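Local coordinates for endoglucanase (Uncultured bacterium, PDB 3X17), which hydrolyses internal beta-1,4-glucosidic bonds in cellulose as a glycoside hydrolase family 9 endoglucanase, at residues V115-Y127 and I543-A557. Numbering follows the deposited sequence.
Sequences VYRDVLYAAARSY and IDYNAPLVFVAAHFA
Y116 meets A557 at one end of this helix pair and Y127 meets I543 at the other, because helices 115-127 and 543-557 run nearly antiparallel, 153° between their directions, with axes approaching to 8.1 Å. Alanines make that spacing possible: A123, A553 and A557 turn their CB atoms to the partner helix, and the CA atoms of Y116 and A557 come within 4.8 Å. L120, its CG anti to the backbone N (chi1 -178°), sits as a knob among V550, A553, A554 and A557; its CD1 lies 3.8 Å from V550 CG1, the leucine and valine side chains running roughly perpendicular. V550 answers as a knob among L120, A123, A124 and Y127, its CG2 resting against the backbone of A124. In the (alpha/alpha)6 barrel of the catalytic domain, this pairing brings the first helix of the chain against the last, while helix 456-469 packs on Y116 and F556. Y127 slots among I543, N546, A547 and V550. Its OH donates to I543 O at 2.7 Å, lying in the carbonyl plane, and I543 O also takes a weak bond from A547 N in its own helix. Were Y127 an alanine, I543 O would probably lose its hydroxyl donor and a gap would be likely to open among I543, N546, A547 and V550. The N546 side chain and Y127 pass antiparallel to one another, amide and ring standing nearly at right angles, and N546 ND2 donates to A123 O at 3.0 Å, bent to 142° at the hydrogen. S126 OG donates to the same oxygen at 2.8 Å from above the carbonyl plane. N546 ND2 also bonds G505 O and its OD1 accepts from L507 N, fixing the buried amide's rotation.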
ATOM      1  N   VAL A 115      -4.686 -11.547  14.756  1.00 34.90           N
ATOM      2  CA  VAL A 115      -5.435 -11.439  13.516  1.00 35.57           C
ATOM      3  C   VAL A 115      -4.609 -10.870  12.355  1.00 35.10           C
ATOM      4  O   VAL A 115      -4.972 -11.051  11.199  1.00 33.88           O
ATOM      5  CB  VAL A 115      -6.716 -10.609  13.701  1.00 36.05           C
ATOM      6  CG1 VAL A 115      -7.627 -11.290  14.737  1.00 35.31           C
ATOM      7  CG2 VAL A 115      -6.372  -9.170  14.127  1.00 38.00           C
ATOM      8  N   TYR A 116      -3.518 -10.170  12.653  1.00 31.69           N
ATOM      9  CA  TYR A 116      -2.801  -9.501  11.584  1.00 34.72           C
ATOM     10  C   TYR A 116      -1.796 -10.423  10.936  1.00 36.42           C
ATOM     11  O   TYR A 116      -1.198 -10.059   9.935  1.00 35.52           O
ATOM     12  CB  TYR A 116      -2.166  -8.191  12.042  1.00 31.81           C
ATOM     13  CG  TYR A 116      -3.219  -7.121  12.174  1.00 33.48           C
ATOM     14  CD1 TYR A 116      -3.919  -6.700  11.055  1.00 30.61           C
ATOM     15  CD2 TYR A 116      -3.662  -6.692  13.438  1.00 30.86           C
ATOM     16  CE1 TYR A 116      -5.010  -5.838  11.164  1.00 31.03           C
ATOM     17  CE2 TYR A 116      -4.691  -5.753  13.554  1.00 34.61           C
ATOM     18  CZ  TYR A 116      -5.388  -5.367  12.405  1.00 33.78           C
ATOM     19  OH  TYR A 116      -6.410  -4.458  12.474  1.00 34.37           O
ATOM     20  N   ARG A 117      -1.680 -11.643  11.462  1.00 36.40           N
ATOM     21  CA  ARG A 117      -0.916 -12.674  10.775  1.00 39.80           C
ATOM     22  C   ARG A 117      -1.634 -13.109   9.505  1.00 37.37           C
ATOM     23  O   ARG A 117      -1.011 -13.302   8.473  1.00 37.38           O
ATOM     24  CB  ARG A 117      -0.662 -13.876  11.694  1.00 40.89           C
ATOM     25  CG  ARG A 117       0.521 -13.659  12.636  1.00 48.24           C
ATOM     26  CD  ARG A 117       0.769 -14.856  13.554  1.00 56.96           C
ATOM     27  NE  ARG A 117       1.675 -14.490  14.641  1.00 60.29           N
ATOM     28  CZ  ARG A 117       1.716 -15.095  15.825  1.00 62.12           C
ATOM     29  NH1 ARG A 117       0.898 -16.115  16.092  1.00 58.01           N
ATOM     30  NH2 ARG A 117       2.570 -14.664  16.750  1.00 62.37           N
ATOM     31  N   ASP A 118      -2.945 -13.283   9.598  1.00 36.33           N
ATOM     32  CA  ASP A 118      -3.744 -13.659   8.448  1.00 38.60           C
ATOM     33  C   ASP A 118      -3.927 -12.493   7.484  1.00 36.81           C
ATOM     34  O   ASP A 118      -3.991 -12.705   6.282  1.00 35.13           O
ATOM     35  CB  ASP A 118      -5.109 -14.190   8.891  1.00 40.39           C
ATOM     36  CG  ASP A 118      -4.987 -15.418   9.772  1.00 43.14           C
ATOM     37  OD1 ASP A 118      -4.277 -16.372   9.376  1.00 46.32           O
ATOM     38  OD2 ASP A 118      -5.443 -15.344  10.922  1.00 49.85           O
ATOM     39  N   VAL A 119      -4.095 -11.289   8.019  1.00 34.48           N
ATOM     40  CA  VAL A 119      -4.175 -10.092   7.165  1.00 35.50           C
ATOM     41  C   VAL A 119      -2.871  -9.932   6.361  1.00 32.53           C
ATOM     42  O   VAL A 119      -2.900  -9.797   5.139  1.00 33.62           O
ATOM     43  CB  VAL A 119      -4.418  -8.803   7.987  1.00 33.54           C
ATOM     44  CG1 VAL A 119      -4.264  -7.580   7.113  1.00 35.23           C
ATOM     45  CG2 VAL A 119      -5.776  -8.828   8.614  1.00 31.53           C
ATOM     46  N   LEU A 120      -1.746  -9.888   7.067  1.00 31.50           N
ATOM     47  CA  LEU A 120      -0.414  -9.871   6.439  1.00 31.43           C
ATOM     48  C   LEU A 120      -0.264 -10.934   5.341  1.00 32.20           C
ATOM     49  O   LEU A 120       0.195 -10.636   4.241  1.00 30.17           O
ATOM     50  CB  LEU A 120       0.680 -10.073   7.488  1.00 30.44           C
ATOM     51  CG  LEU A 120       2.124 -10.032   6.995  1.00 30.18           C
ATOM     52  CD1 LEU A 120       2.415  -8.714   6.247  1.00 29.64           C
ATOM     53  CD2 LEU A 120       3.123 -10.239   8.172  1.00 28.54           C
ATOM     54  N   TYR A 121      -0.623 -12.177   5.664  1.00 31.76           N
ATOM     55  CA  TYR A 121      -0.578 -13.286   4.705  1.00 32.40           C
ATOM     56  C   TYR A 121      -1.325 -12.932   3.415  1.00 33.17           C
ATOM     57  O   TYR A 121      -0.816 -13.109   2.320  1.00 31.21           O
ATOM     58  CB  TYR A 121      -1.205 -14.541   5.335  1.00 30.75           C
ATOM     59  CG  TYR A 121      -1.274 -15.748   4.421  1.00 33.21           C
ATOM     60  CD1 TYR A 121      -0.171 -16.574   4.241  1.00 34.30           C
ATOM     61  CD2 TYR A 121      -2.463 -16.102   3.784  1.00 37.74           C
ATOM     62  CE1 TYR A 121      -0.231 -17.687   3.391  1.00 32.05           C
ATOM     63  CE2 TYR A 121      -2.552 -17.242   2.958  1.00 35.56           C
ATOM     64  CZ  TYR A 121      -1.432 -18.034   2.786  1.00 37.59           C
ATOM     65  OH  TYR A 121      -1.489 -19.144   1.973  1.00 33.71           O
ATOM     66  N   ALA A 122      -2.568 -12.495   3.557  1.00 32.44           N
ATOM     67  CA  ALA A 122      -3.420 -12.338   2.404  1.00 32.67           C
ATOM     68  C   ALA A 122      -2.847 -11.197   1.553  1.00 32.43           C
ATOM     69  O   ALA A 122      -2.811 -11.272   0.319  1.00 32.12           O
ATOM     70  CB  ALA A 122      -4.861 -12.000   2.861  1.00 32.14           C
ATOM     71  N   ALA A 123      -2.466 -10.114   2.222  1.00 29.21           N
ATOM     72  CA  ALA A 123      -2.009  -8.926   1.520  1.00 28.05           C
ATOM     73  C   ALA A 123      -0.721  -9.202   0.803  1.00 26.78           C
ATOM     74  O   ALA A 123      -0.528  -8.711  -0.286  1.00 29.59           O
ATOM     75  CB  ALA A 123      -1.821  -7.759   2.490  1.00 25.66           C
ATOM     76  N   ALA A 124       0.226  -9.841   1.491  1.00 27.69           N
ATOM     77  CA  ALA A 124       1.511 -10.193   0.887  1.00 29.17           C
ATOM     78  C   ALA A 124       1.362 -11.223  -0.249  1.00 30.25           C
ATOM     79  O   ALA A 124       2.002 -11.107  -1.296  1.00 28.55           O
ATOM     80  CB  ALA A 124       2.480 -10.700   1.944  1.00 27.66           C
ATOM     81  N   ARG A 125       0.570 -12.260  -0.033  1.00 30.69           N
ATOM     82  CA  ARG A 125       0.420 -13.310  -1.025  1.00 30.81           C
ATOM     83  C   ARG A 125      -0.320 -12.855  -2.271  1.00 31.76           C
ATOM     84  O   ARG A 125      -0.186 -13.427  -3.288  1.00 31.77           O
ATOM     85  CB  ARG A 125      -0.167 -14.620  -0.475  1.00 33.06           C
ATOM     86  CG  ARG A 125       0.373 -15.857  -1.230  1.00 34.41           C
ATOM     87  CD  ARG A 125       0.114 -17.252  -0.637  1.00 39.56           C
ATOM     88  NE  ARG A 125      -1.118 -17.714  -1.177  1.00 44.34           N
ATOM     89  CZ  ARG A 125      -1.291 -18.682  -2.041  1.00 36.53           C
ATOM     90  NH1 ARG A 125      -0.309 -19.425  -2.445  1.00 38.61           N
ATOM     91  NH2 ARG A 125      -2.485 -18.896  -2.462  1.00 30.77           N
ATOM     92  N   SER A 126      -1.075 -11.789  -2.166  1.00 31.59           N
ATOM     93  CA  SER A 126      -1.773 -11.240  -3.314  1.00 32.32           C
ATOM     94  C   SER A 126      -0.821 -10.877  -4.461  1.00 32.30           C
ATOM     95  O   SER A 126      -1.176 -11.050  -5.620  1.00 34.60           O
ATOM     96  CB  SER A 126      -2.625 -10.036  -2.888  1.00 29.23           C
ATOM     97  OG  SER A 126      -1.854  -8.862  -2.765  1.00 29.95           O
ATOM     98  N   TYR A 127       0.413 -10.464  -4.144  1.00 31.37           N
ATOM     99  CA  TYR A 127       1.419 -10.201  -5.174  1.00 30.76           C
ATOM    100  C   TYR A 127       1.687 -11.456  -6.023  1.00 33.25           C
ATOM    101  O   TYR A 127       1.809 -11.388  -7.251  1.00 33.25           O
ATOM    102  CB  TYR A 127       2.732  -9.696  -4.542  1.00 30.32           C
ATOM    103  CG  TYR A 127       2.615  -8.306  -3.960  1.00 29.94           C
ATOM    104  CD1 TYR A 127       2.663  -7.203  -4.774  1.00 31.61           C
ATOM    105  CD2 TYR A 127       2.352  -8.109  -2.611  1.00 26.69           C
ATOM    106  CE1 TYR A 127       2.405  -5.937  -4.285  1.00 32.93           C
ATOM    107  CE2 TYR A 127       2.154  -6.831  -2.098  1.00 27.77           C
ATOM    108  CZ  TYR A 127       2.200  -5.749  -2.942  1.00 29.43           C
ATOM    109  OH  TYR A 127       2.024  -4.461  -2.464  1.00 28.06           O
ATOM    110  N   ILE A 543      -0.794  -2.511  -6.856  1.00 31.09           N
ATOM    111  CA  ILE A 543       0.356  -3.006  -6.112  1.00 31.04           C
ATOM    112  C   ILE A 543       0.866  -1.958  -5.099  1.00 31.24           C
ATOM    113  O   ILE A 543       1.350  -2.318  -4.023  1.00 29.37           O
ATOM    114  CB  ILE A 543       1.518  -3.465  -7.041  1.00 29.95           C
ATOM    115  CG1 ILE A 543       1.950  -2.341  -7.989  1.00 30.96           C
ATOM    116  CG2 ILE A 543       1.129  -4.745  -7.796  1.00 30.70           C
ATOM    117  CD1 ILE A 543       3.239  -2.632  -8.767  1.00 32.21           C
ATOM    118  N   ASP A 544       0.815  -0.674  -5.462  1.00 29.13           N
ATOM    119  CA  ASP A 544       1.293   0.355  -4.532  1.00 28.66           C
ATOM    120  C   ASP A 544       0.299   0.631  -3.385  1.00 28.95           C
ATOM    121  O   ASP A 544       0.652   1.264  -2.397  1.00 30.16           O
ATOM    122  CB  ASP A 544       1.721   1.640  -5.259  1.00 28.80           C
ATOM    123  CG  ASP A 544       0.560   2.352  -5.925  1.00 31.50           C
ATOM    124  OD1 ASP A 544      -0.240   1.666  -6.588  1.00 32.98           O
ATOM    125  OD2 ASP A 544       0.442   3.596  -5.789  1.00 33.09           O
ATOM    126  N   TYR A 545      -0.912   0.087  -3.476  1.00 28.03           N
ATOM    127  CA  TYR A 545      -1.868   0.206  -2.384  1.00 30.29           C
ATOM    128  C   TYR A 545      -1.553  -0.860  -1.335  1.00 30.84           C
ATOM    129  O   TYR A 545      -1.584  -0.593  -0.143  1.00 30.92           O
ATOM    130  CB  TYR A 545      -3.299  -0.005  -2.868  1.00 28.21           C
ATOM    131  CG  TYR A 545      -3.794   0.969  -3.924  1.00 32.00           C
ATOM    132  CD1 TYR A 545      -3.085   2.148  -4.237  1.00 27.27           C
ATOM    133  CD2 TYR A 545      -5.053   0.795  -4.481  1.00 26.59           C
ATOM    134  CE1 TYR A 545      -3.613   3.071  -5.157  1.00 30.20           C
ATOM    135  CE2 TYR A 545      -5.561   1.668  -5.406  1.00 29.45           C
ATOM    136  CZ  TYR A 545      -4.845   2.789  -5.761  1.00 33.43           C
ATOM    137  OH  TYR A 545      -5.440   3.667  -6.629  1.00 34.62           O
ATOM    138  N   ASN A 546      -1.241  -2.060  -1.808  1.00 30.91           N
ATOM    139  CA  ASN A 546      -0.933  -3.188  -0.960  1.00 32.77           C
ATOM    140  C   ASN A 546       0.372  -3.049  -0.192  1.00 32.19           C
ATOM    141  O   ASN A 546       0.580  -3.704   0.830  1.00 33.13           O
ATOM    142  CB  ASN A 546      -0.964  -4.484  -1.778  1.00 31.71           C
ATOM    143  CG  ASN A 546      -2.286  -5.218  -1.627  1.00 34.83           C
ATOM    144  OD1 ASN A 546      -3.329  -4.644  -1.907  1.00 30.69           O
ATOM    145  ND2 ASN A 546      -2.260  -6.397  -0.987  1.00 29.08           N
ATOM    146  N   ALA A 547       1.266  -2.219  -0.707  1.00 31.43           N
ATOM    147  CA  ALA A 547       2.605  -2.102  -0.134  1.00 30.88           C
ATOM    148  C   ALA A 547       2.558  -1.509   1.281  1.00 31.07           C
ATOM    149  O   ALA A 547       3.144  -2.059   2.188  1.00 32.11           O
ATOM    150  CB  ALA A 547       3.492  -1.270  -1.039  1.00 28.28           C
ATOM    151  N   PRO A 548       1.858  -0.372   1.470  1.00 31.79           N
ATOM    152  CA  PRO A 548       1.798   0.131   2.846  1.00 30.39           C
ATOM    153  C   PRO A 548       0.868  -0.712   3.716  1.00 30.59           C
ATOM    154  O   PRO A 548       1.006  -0.711   4.944  1.00 29.85           O
ATOM    155  CB  PRO A 548       1.252   1.570   2.683  1.00 30.47           C
ATOM    156  CG  PRO A 548       0.512   1.545   1.359  1.00 30.92           C
ATOM    157  CD  PRO A 548       1.303   0.589   0.494  1.00 29.56           C
ATOM    158  N   LEU A 549      -0.088  -1.410   3.099  1.00 29.17           N
ATOM    159  CA  LEU A 549      -0.898  -2.371   3.841  1.00 30.50           C
ATOM    160  C   LEU A 549      -0.039  -3.493   4.445  1.00 31.58           C
ATOM    161  O   LEU A 549      -0.192  -3.838   5.612  1.00 33.49           O
ATOM    162  CB  LEU A 549      -2.051  -2.945   2.986  1.00 29.63           C
ATOM    163  CG  LEU A 549      -2.886  -4.062   3.627  1.00 29.97           C
ATOM    164  CD1 LEU A 549      -3.518  -3.640   4.975  1.00 27.68           C
ATOM    165  CD2 LEU A 549      -3.959  -4.628   2.658  1.00 24.80           C
ATOM    166  N   VAL A 550       0.801  -4.103   3.637  1.00 28.99           N
ATOM    167  CA  VAL A 550       1.727  -5.110   4.140  1.00 31.48           C
ATOM    168  C   VAL A 550       2.636  -4.503   5.226  1.00 34.28           C
ATOM    169  O   VAL A 550       2.865  -5.137   6.245  1.00 32.68           O
ATOM    170  CB  VAL A 550       2.620  -5.701   3.005  1.00 31.51           C
ATOM    171  CG1 VAL A 550       3.844  -6.456   3.589  1.00 28.87           C
ATOM    172  CG2 VAL A 550       1.799  -6.632   2.114  1.00 31.11           C
ATOM    173  N   PHE A 551       3.091  -3.253   5.039  1.00 35.06           N
ATOM    174  CA  PHE A 551       3.912  -2.591   6.068  1.00 34.12           C
ATOM    175  C   PHE A 551       3.206  -2.427   7.416  1.00 31.90           C
ATOM    176  O   PHE A 551       3.704  -2.888   8.460  1.00 31.04           O
ATOM    177  CB  PHE A 551       4.468  -1.249   5.580  1.00 35.03           C
ATOM    178  CG  PHE A 551       5.430  -0.598   6.559  1.00 34.89           C
ATOM    179  CD1 PHE A 551       4.963   0.219   7.579  1.00 32.47           C
ATOM    180  CD2 PHE A 551       6.795  -0.837   6.475  1.00 37.76           C
ATOM    181  CE1 PHE A 551       5.840   0.816   8.474  1.00 35.66           C
ATOM    182  CE2 PHE A 551       7.671  -0.258   7.373  1.00 36.88           C
ATOM    183  CZ  PHE A 551       7.194   0.584   8.365  1.00 41.90           C
ATOM    184  N   VAL A 552       2.015  -1.843   7.391  1.00 29.60           N
ATOM    185  CA  VAL A 552       1.331  -1.543   8.637  1.00 31.15           C
ATOM    186  C   VAL A 552       0.850  -2.827   9.314  1.00 31.50           C
ATOM    187  O   VAL A 552       1.022  -3.001  10.524  1.00 31.26           O
ATOM    188  CB  VAL A 552       0.192  -0.499   8.462  1.00 31.33           C
ATOM    189  CG1 VAL A 552      -0.440  -0.177   9.805  1.00 29.80           C
ATOM    190  CG2 VAL A 552       0.757   0.780   7.871  1.00 28.79           C
ATOM    191  N   ALA A 553       0.435  -3.794   8.497  1.00 29.32           N
ATOM    192  CA  ALA A 553      -0.034  -5.062   9.007  1.00 30.06           C
ATOM    193  C   ALA A 553       1.130  -5.800   9.676  1.00 31.71           C
ATOM    194  O   ALA A 553       0.950  -6.441  10.739  1.00 29.24           O
ATOM    195  CB  ALA A 553      -0.623  -5.901   7.887  1.00 32.29           C
ATOM    196  N   ALA A 554       2.309  -5.716   9.062  1.00 28.73           N
ATOM    197  CA  ALA A 554       3.479  -6.407   9.614  1.00 31.59           C
ATOM    198  C   ALA A 554       3.874  -5.843  10.997  1.00 32.25           C
ATOM    199  O   ALA A 554       4.244  -6.599  11.895  1.00 33.65           O
ATOM    200  CB  ALA A 554       4.653  -6.345   8.649  1.00 29.41           C
ATOM    201  N   HIS A 555       3.745  -4.530  11.178  1.00 32.61           N
ATOM    202  CA  HIS A 555       3.934  -3.935  12.493  1.00 32.98           C
ATOM    203  C   HIS A 555       3.055  -4.604  13.565  1.00 34.27           C
ATOM    204  O   HIS A 555       3.527  -4.958  14.645  1.00 34.93           O
ATOM    205  CB  HIS A 555       3.679  -2.429  12.470  1.00 32.10           C
ATOM    206  CG  HIS A 555       3.894  -1.772  13.806  1.00 37.92           C
ATOM    207  ND1 HIS A 555       5.096  -1.197  14.172  1.00 31.95           N
ATOM    208  CD2 HIS A 555       3.080  -1.665  14.885  1.00 33.56           C
ATOM    209  CE1 HIS A 555       5.005  -0.752  15.413  1.00 34.54           C
ATOM    210  NE2 HIS A 555       3.796  -1.023  15.870  1.00 34.38           N
ATOM    211  N   PHE A 556       1.780  -4.808  13.263  1.00 34.55           N
ATOM    212  CA  PHE A 556       0.892  -5.343  14.265  1.00 37.13           C
ATOM    213  C   PHE A 556       0.858  -6.872  14.325  1.00 39.18           C
ATOM    214  O   PHE A 556       0.342  -7.437  15.284  1.00 42.52           O
ATOM    215  CB  PHE A 556      -0.492  -4.729  14.112  1.00 35.74           C
ATOM    216  CG  PHE A 556      -0.537  -3.273  14.493  1.00 38.40           C
ATOM    217  CD1 PHE A 556      -0.491  -2.900  15.823  1.00 36.66           C
ATOM    218  CD2 PHE A 556      -0.451  -2.282  13.526  1.00 32.98           C
ATOM    219  CE1 PHE A 556      -0.515  -1.561  16.185  1.00 38.82           C
ATOM    220  CE2 PHE A 556      -0.478  -0.951  13.875  1.00 38.58           C
ATOM    221  CZ  PHE A 556      -0.537  -0.588  15.224  1.00 36.62           C
ATOM    222  N   ALA A 557       1.502  -7.537  13.372  1.00 41.19           N
ATOM    223  CA  ALA A 557       1.611  -8.991  13.387  1.00 43.09           C
ATOM    224  C   ALA A 557       2.799  -9.417  14.238  1.00 47.12           C
ATOM    225  O   ALA A 557       2.919 -10.578  14.590  1.00 45.55           O
ATOM    226  CB  ALA A 557       1.793  -9.531  11.984  1.00 41.31           C
TER
HETATM  227  O   HOH W   1      -1.524 -10.162  15.119  1.00 40.93           O